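Local coordinates for p800 reaction center core protein (Heliobacterium modesticaldum, PDB 5V8K) that forms the core of a symmetric homodimeric photosynthetic reaction center, carrying bacteriochlorophyll antenna and electron-transfer pigments and holding a [4Fe-4S] cluster, at residues Y333-A346 with M464-D476. Numbering follows the deposited sequence.
With GBF (Bacteriochlorophyll g), chain X.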
# COMPACT_ATOMS: atom_id res chain seq x y z
N TYR A 333 1.46 20.54 3.07
CA TYR A 333 1.66 19.35 3.88
C TYR A 333 2.45 19.66 5.15
O TYR A 333 2.25 19.01 6.18
CB TYR A 333 2.32 18.25 3.04
CG TYR A 333 1.37 17.63 2.01
CD1 TYR A 333 1.04 18.30 0.84
CD2 TYR A 333 0.78 16.39 2.23
CE1 TYR A 333 0.13 17.76 -0.08
CE2 TYR A 333 -0.13 15.84 1.29
CZ TYR A 333 -0.43 16.53 0.15
OH TYR A 333 -1.30 16.03 -0.76
N GLY A 334 3.34 20.64 5.12
CA GLY A 334 4.02 21.00 6.33
C GLY A 334 3.09 21.64 7.35
O GLY A 334 3.11 21.30 8.54
N ILE A 335 2.28 22.60 6.90
CA ILE A 335 1.30 23.19 7.81
C ILE A 335 0.35 22.12 8.35
O ILE A 335 0.05 22.09 9.55
CB ILE A 335 0.51 24.31 7.12
CG1 ILE A 335 1.37 25.57 7.00
CG2 ILE A 335 -0.75 24.67 7.93
CD1 ILE A 335 0.73 26.61 6.11
N ALA A 336 -0.17 21.26 7.45
CA ALA A 336 -1.19 20.32 7.89
C ALA A 336 -0.59 19.27 8.81
O ALA A 336 -1.31 18.73 9.66
CB ALA A 336 -1.87 19.64 6.69
N THR A 337 0.71 18.99 8.66
CA THR A 337 1.38 18.05 9.56
C THR A 337 1.57 18.68 10.94
O THR A 337 1.35 18.02 11.95
CB THR A 337 2.74 17.60 9.01
OG1 THR A 337 2.54 16.94 7.77
CG2 THR A 337 3.42 16.59 9.93
N HIS A 338 1.96 19.95 11.00
CA HIS A 338 2.08 20.62 12.30
C HIS A 338 0.73 20.62 13.00
O HIS A 338 0.61 20.18 14.14
CB HIS A 338 2.59 22.05 12.14
CG HIS A 338 2.28 22.92 13.33
ND1 HIS A 338 3.23 23.32 14.24
CD2 HIS A 338 1.12 23.48 13.74
CE1 HIS A 338 2.67 24.08 15.16
NE2 HIS A 338 1.39 24.19 14.88
N ASN A 339 -0.30 21.10 12.30
CA ASN A 339 -1.65 21.10 12.84
C ASN A 339 -2.14 19.71 13.24
O ASN A 339 -2.90 19.57 14.21
CB ASN A 339 -2.61 21.68 11.83
CG ASN A 339 -2.52 23.16 11.76
OD1 ASN A 339 -1.85 23.76 12.58
ND2 ASN A 339 -3.18 23.76 10.77
N THR A 340 -1.73 18.67 12.51
CA THR A 340 -2.12 17.30 12.84
C THR A 340 -1.51 16.89 14.17
O THR A 340 -2.20 16.32 15.02
CB THR A 340 -1.66 16.34 11.73
OG1 THR A 340 -2.37 16.59 10.53
CG2 THR A 340 -1.88 14.86 12.08
N ILE A 341 -0.21 17.17 14.34
CA ILE A 341 0.50 16.86 15.58
C ILE A 341 -0.15 17.59 16.74
O ILE A 341 -0.30 17.03 17.83
CB ILE A 341 1.99 17.21 15.43
CG1 ILE A 341 2.65 16.17 14.53
CG2 ILE A 341 2.72 17.26 16.77
CD1 ILE A 341 4.07 16.59 14.17
N ALA A 342 -0.54 18.85 16.53
CA ALA A 342 -1.25 19.64 17.52
C ALA A 342 -2.62 19.03 17.89
O ALA A 342 -2.94 18.89 19.07
CB ALA A 342 -1.41 21.08 16.99
N ASP A 343 -3.44 18.67 16.88
CA ASP A 343 -4.73 18.03 17.13
C ASP A 343 -4.57 16.69 17.86
O ASP A 343 -5.36 16.34 18.72
CB ASP A 343 -5.48 17.82 15.81
CG ASP A 343 -6.21 19.06 15.32
OD1 ASP A 343 -6.72 19.83 16.17
OD2 ASP A 343 -6.24 19.28 14.07
N ILE A 344 -3.57 15.90 17.47
CA ILE A 344 -3.38 14.58 18.05
C ILE A 344 -3.10 14.69 19.54
O ILE A 344 -3.69 13.96 20.34
CB ILE A 344 -2.25 13.83 17.32
CG1 ILE A 344 -2.73 13.29 15.95
CG2 ILE A 344 -1.72 12.65 18.16
CD1 ILE A 344 -1.55 12.76 15.08
N HIS A 345 -2.20 15.62 19.93
CA HIS A 345 -1.64 15.67 21.26
C HIS A 345 -2.31 16.71 22.14
O HIS A 345 -1.78 17.04 23.21
CB HIS A 345 -0.12 15.93 21.20
CG HIS A 345 0.65 14.80 20.59
ND1 HIS A 345 0.93 14.74 19.24
CD2 HIS A 345 1.19 13.68 21.13
CE1 HIS A 345 1.60 13.63 18.98
NE2 HIS A 345 1.76 12.96 20.10
N ALA A 346 -3.47 17.23 21.74
CA ALA A 346 -4.04 18.40 22.40
C ALA A 346 -4.34 18.15 23.87
O ALA A 346 -4.30 19.09 24.68
CB ALA A 346 -5.30 18.83 21.66
N MET A 464 -9.57 20.38 5.93
CA MET A 464 -8.29 20.22 5.27
C MET A 464 -7.18 21.02 5.96
O MET A 464 -6.07 21.12 5.44
CB MET A 464 -8.45 20.57 3.79
CG MET A 464 -9.45 19.63 3.03
SD MET A 464 -8.96 17.88 3.01
CE MET A 464 -7.68 17.94 1.78
N GLY A 465 -7.46 21.56 7.14
CA GLY A 465 -6.41 22.16 7.95
C GLY A 465 -5.53 21.17 8.68
O GLY A 465 -4.48 21.57 9.20
N SER A 466 -5.89 19.89 8.66
CA SER A 466 -5.33 18.88 9.54
C SER A 466 -5.66 17.53 8.92
O SER A 466 -6.65 17.42 8.19
CB SER A 466 -5.88 19.02 10.97
OG SER A 466 -5.42 17.97 11.81
N PHE A 467 -4.85 16.50 9.22
CA PHE A 467 -5.17 15.17 8.74
C PHE A 467 -6.16 14.46 9.67
O PHE A 467 -6.77 13.45 9.26
CB PHE A 467 -3.90 14.30 8.58
CG PHE A 467 -2.86 14.86 7.66
CD1 PHE A 467 -3.21 15.50 6.49
CD2 PHE A 467 -1.51 14.76 7.99
CE1 PHE A 467 -2.26 16.02 5.65
CE2 PHE A 467 -0.54 15.27 7.15
CZ PHE A 467 -0.92 15.91 5.98
N VAL A 468 -6.33 14.92 10.90
CA VAL A 468 -7.29 14.35 11.85
C VAL A 468 -8.34 15.38 12.22
O VAL A 468 -8.28 16.52 11.75
CB VAL A 468 -6.59 13.82 13.11
CG1 VAL A 468 -5.63 12.71 12.73
CG2 VAL A 468 -5.84 14.90 13.80
N ALA A 469 -9.31 14.97 13.04
CA ALA A 469 -10.35 15.88 13.51
C ALA A 469 -9.78 16.96 14.41
O ALA A 469 -8.86 16.72 15.20
CB ALA A 469 -11.45 15.13 14.28
N VAL A 470 -10.34 18.16 14.26
CA VAL A 470 -9.98 19.31 15.08
C VAL A 470 -10.22 19.01 16.55
O VAL A 470 -11.32 18.60 16.94
CB VAL A 470 -10.81 20.53 14.64
CG1 VAL A 470 -10.49 21.71 15.51
CG2 VAL A 470 -10.57 20.88 13.19
N ALA A 471 -9.23 19.30 17.38
CA ALA A 471 -9.36 19.06 18.82
C ALA A 471 -10.02 20.24 19.51
O ALA A 471 -10.10 21.35 18.98
CB ALA A 471 -7.99 18.78 19.43
N ALA A 472 -10.51 19.99 20.72
CA ALA A 472 -11.30 20.99 21.43
C ALA A 472 -10.61 22.33 21.61
O ALA A 472 -11.28 23.36 21.42
CB ALA A 472 -11.72 20.45 22.80
N PRO A 473 -9.32 22.40 21.96
CA PRO A 473 -8.67 23.71 22.10
C PRO A 473 -8.70 24.57 20.83
O PRO A 473 -8.49 25.78 20.91
CB PRO A 473 -7.22 23.35 22.46
CG PRO A 473 -7.27 21.97 23.02
CD PRO A 473 -8.44 21.29 22.38
N TYR A 474 -8.94 23.96 19.66
CA TYR A 474 -8.95 24.71 18.40
C TYR A 474 -10.36 24.86 17.81
O TYR A 474 -10.50 25.23 16.64
CB TYR A 474 -8.00 24.04 17.40
CG TYR A 474 -6.66 23.70 18.02
CD1 TYR A 474 -5.83 24.70 18.52
CD2 TYR A 474 -6.24 22.39 18.15
CE1 TYR A 474 -4.61 24.40 19.10
CE2 TYR A 474 -5.01 22.08 18.71
CZ TYR A 474 -4.20 23.09 19.18
OH TYR A 474 -3.00 22.79 19.76
N ASN A 475 -11.39 24.62 18.61
CA ASN A 475 -12.76 24.60 18.10
C ASN A 475 -13.19 25.95 17.56
O ASN A 475 -13.94 26.01 16.59
CB ASN A 475 -13.71 24.15 19.21
CG ASN A 475 -15.12 23.95 18.70
OD1 ASN A 475 -16.03 24.69 19.05
ND2 ASN A 475 -15.29 22.99 17.81
N ASP A 476 -12.70 27.03 18.14
CA ASP A 476 -13.07 28.36 17.66
C ASP A 476 -12.68 28.56 16.20
O ASP A 476 -13.40 29.23 15.45
CB ASP A 476 -12.41 29.44 18.55
CG ASP A 476 -10.88 29.26 18.69
OD1 ASP A 476 -10.36 28.12 18.70
OD2 ASP A 476 -10.18 30.30 18.81
MG GBF X . 5.66 23.53 13.86
CHA GBF X . 5.70 25.04 17.01
CHB GBF X . 5.28 26.52 12.50
CHC GBF X . 6.30 21.94 10.89
CHD GBF X . 6.49 20.47 15.57
NA GBF X . 5.61 25.39 14.59
C1A GBF X . 5.57 25.91 15.82
C2A GBF X . 5.39 27.39 16.04
C3A GBF X . 4.97 27.75 14.62
C4A GBF X . 5.31 26.48 13.86
CMA GBF X . 3.47 28.10 14.54
CAA GBF X . 6.60 28.25 16.51
CBA GBF X . 7.87 27.89 15.76
CGA GBF X . 9.04 28.73 16.22
O1A GBF X . 8.93 29.55 17.13
O2A GBF X . 10.35 28.51 15.61
NB GBF X . 5.71 24.16 11.93
C1B GBF X . 5.52 25.42 11.53
C2B GBF X . 5.57 25.44 10.13
C3B GBF X . 5.87 24.16 9.70
C4B GBF X . 6.00 23.39 10.87
CMB GBF X . 5.32 26.65 9.26
CAB GBF X . 6.02 23.69 8.29
CBB GBF X . 5.75 24.33 7.16
NC GBF X . 6.23 21.63 13.38
C1C GBF X . 6.45 21.17 12.15
C2C GBF X . 6.84 19.78 11.83
C3C GBF X . 6.88 19.51 13.28
C4C GBF X . 6.50 20.54 14.11
CMC GBF X . 5.63 19.10 11.14
CAC GBF X . 7.23 18.19 13.87
CBC GBF X . 7.62 17.04 12.99
ND GBF X . 6.12 22.85 15.69
C1D GBF X . 6.28 21.71 16.35
C2D GBF X . 6.21 21.64 17.96
C3D GBF X . 6.00 23.00 17.99
C4D GBF X . 5.95 23.71 16.76
CMD GBF X . 6.34 20.59 19.03
CAD GBF X . 6.02 24.00 19.09
OBD GBF X . 5.75 23.90 20.33
CBD GBF X . 5.78 25.33 18.47
CGD GBF X . 4.52 25.99 18.95
O1D GBF X . 3.40 25.66 18.58
O2D GBF X . 4.62 27.08 19.85
CED GBF X . 3.44 27.47 20.54
O HOH W 1 -1.73 20.72 21.09
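D343, T340 and N339 fasten the last turns of helix 311-344, a pigment-bearing helix of the PsaA/PsaB-family reaction-center fold, to the loop that leads from helix 449-459 into helix 475-488. Four hydrogen bonds carry the polar part. D343 spends both carboxylate oxygens on the loop: OD2 accepts from S466 OG (2.7 Å) on its anti lone pair, whereas OD1 takes A471 N from above the carboxylate plane at 2.8 Å. Y358 also bonds OD2, so the buried carboxylate has three partners, which probably stabilise its charge. T340 OG1 receives F467 N at 2.8 Å, nearly straight (166°), and donates its own hydrogen to A336 O; both bonds depend on chi1 of -67°, which sets OG1 beside the backbone N, facing back up the helix. N339 donates from ND2 to G465 O (3.0 Å), with the acceptor in the amide plane; its OD1 is held by I359 N. Y474 OH bonds M356 O, and a water donates to both that hydroxyl and A342 O.

Apolar contacts accompany these bonds. The F467 ring lies against the helix, CE1 on A336 CB (3.8 Å); its CZ meets Y333 CD2 at 4.1 Å, the two side chains crossing at about a right angle, and the ring also touches a second bacteriochlorophyll g and a bacteriochlorophyll g'. V468 CG2 packs on D343 CB, and A346 CB meets both A471 CB, at a tight 3.5 Å, and P473 CG.

Metal coordination occupies another side of the helix: H338, with CG anti to its backbone N (chi1 159°), ligates the bacteriochlorophyll magnesium through ND1 at 2.5 Å, and NE2 bonds T357 O.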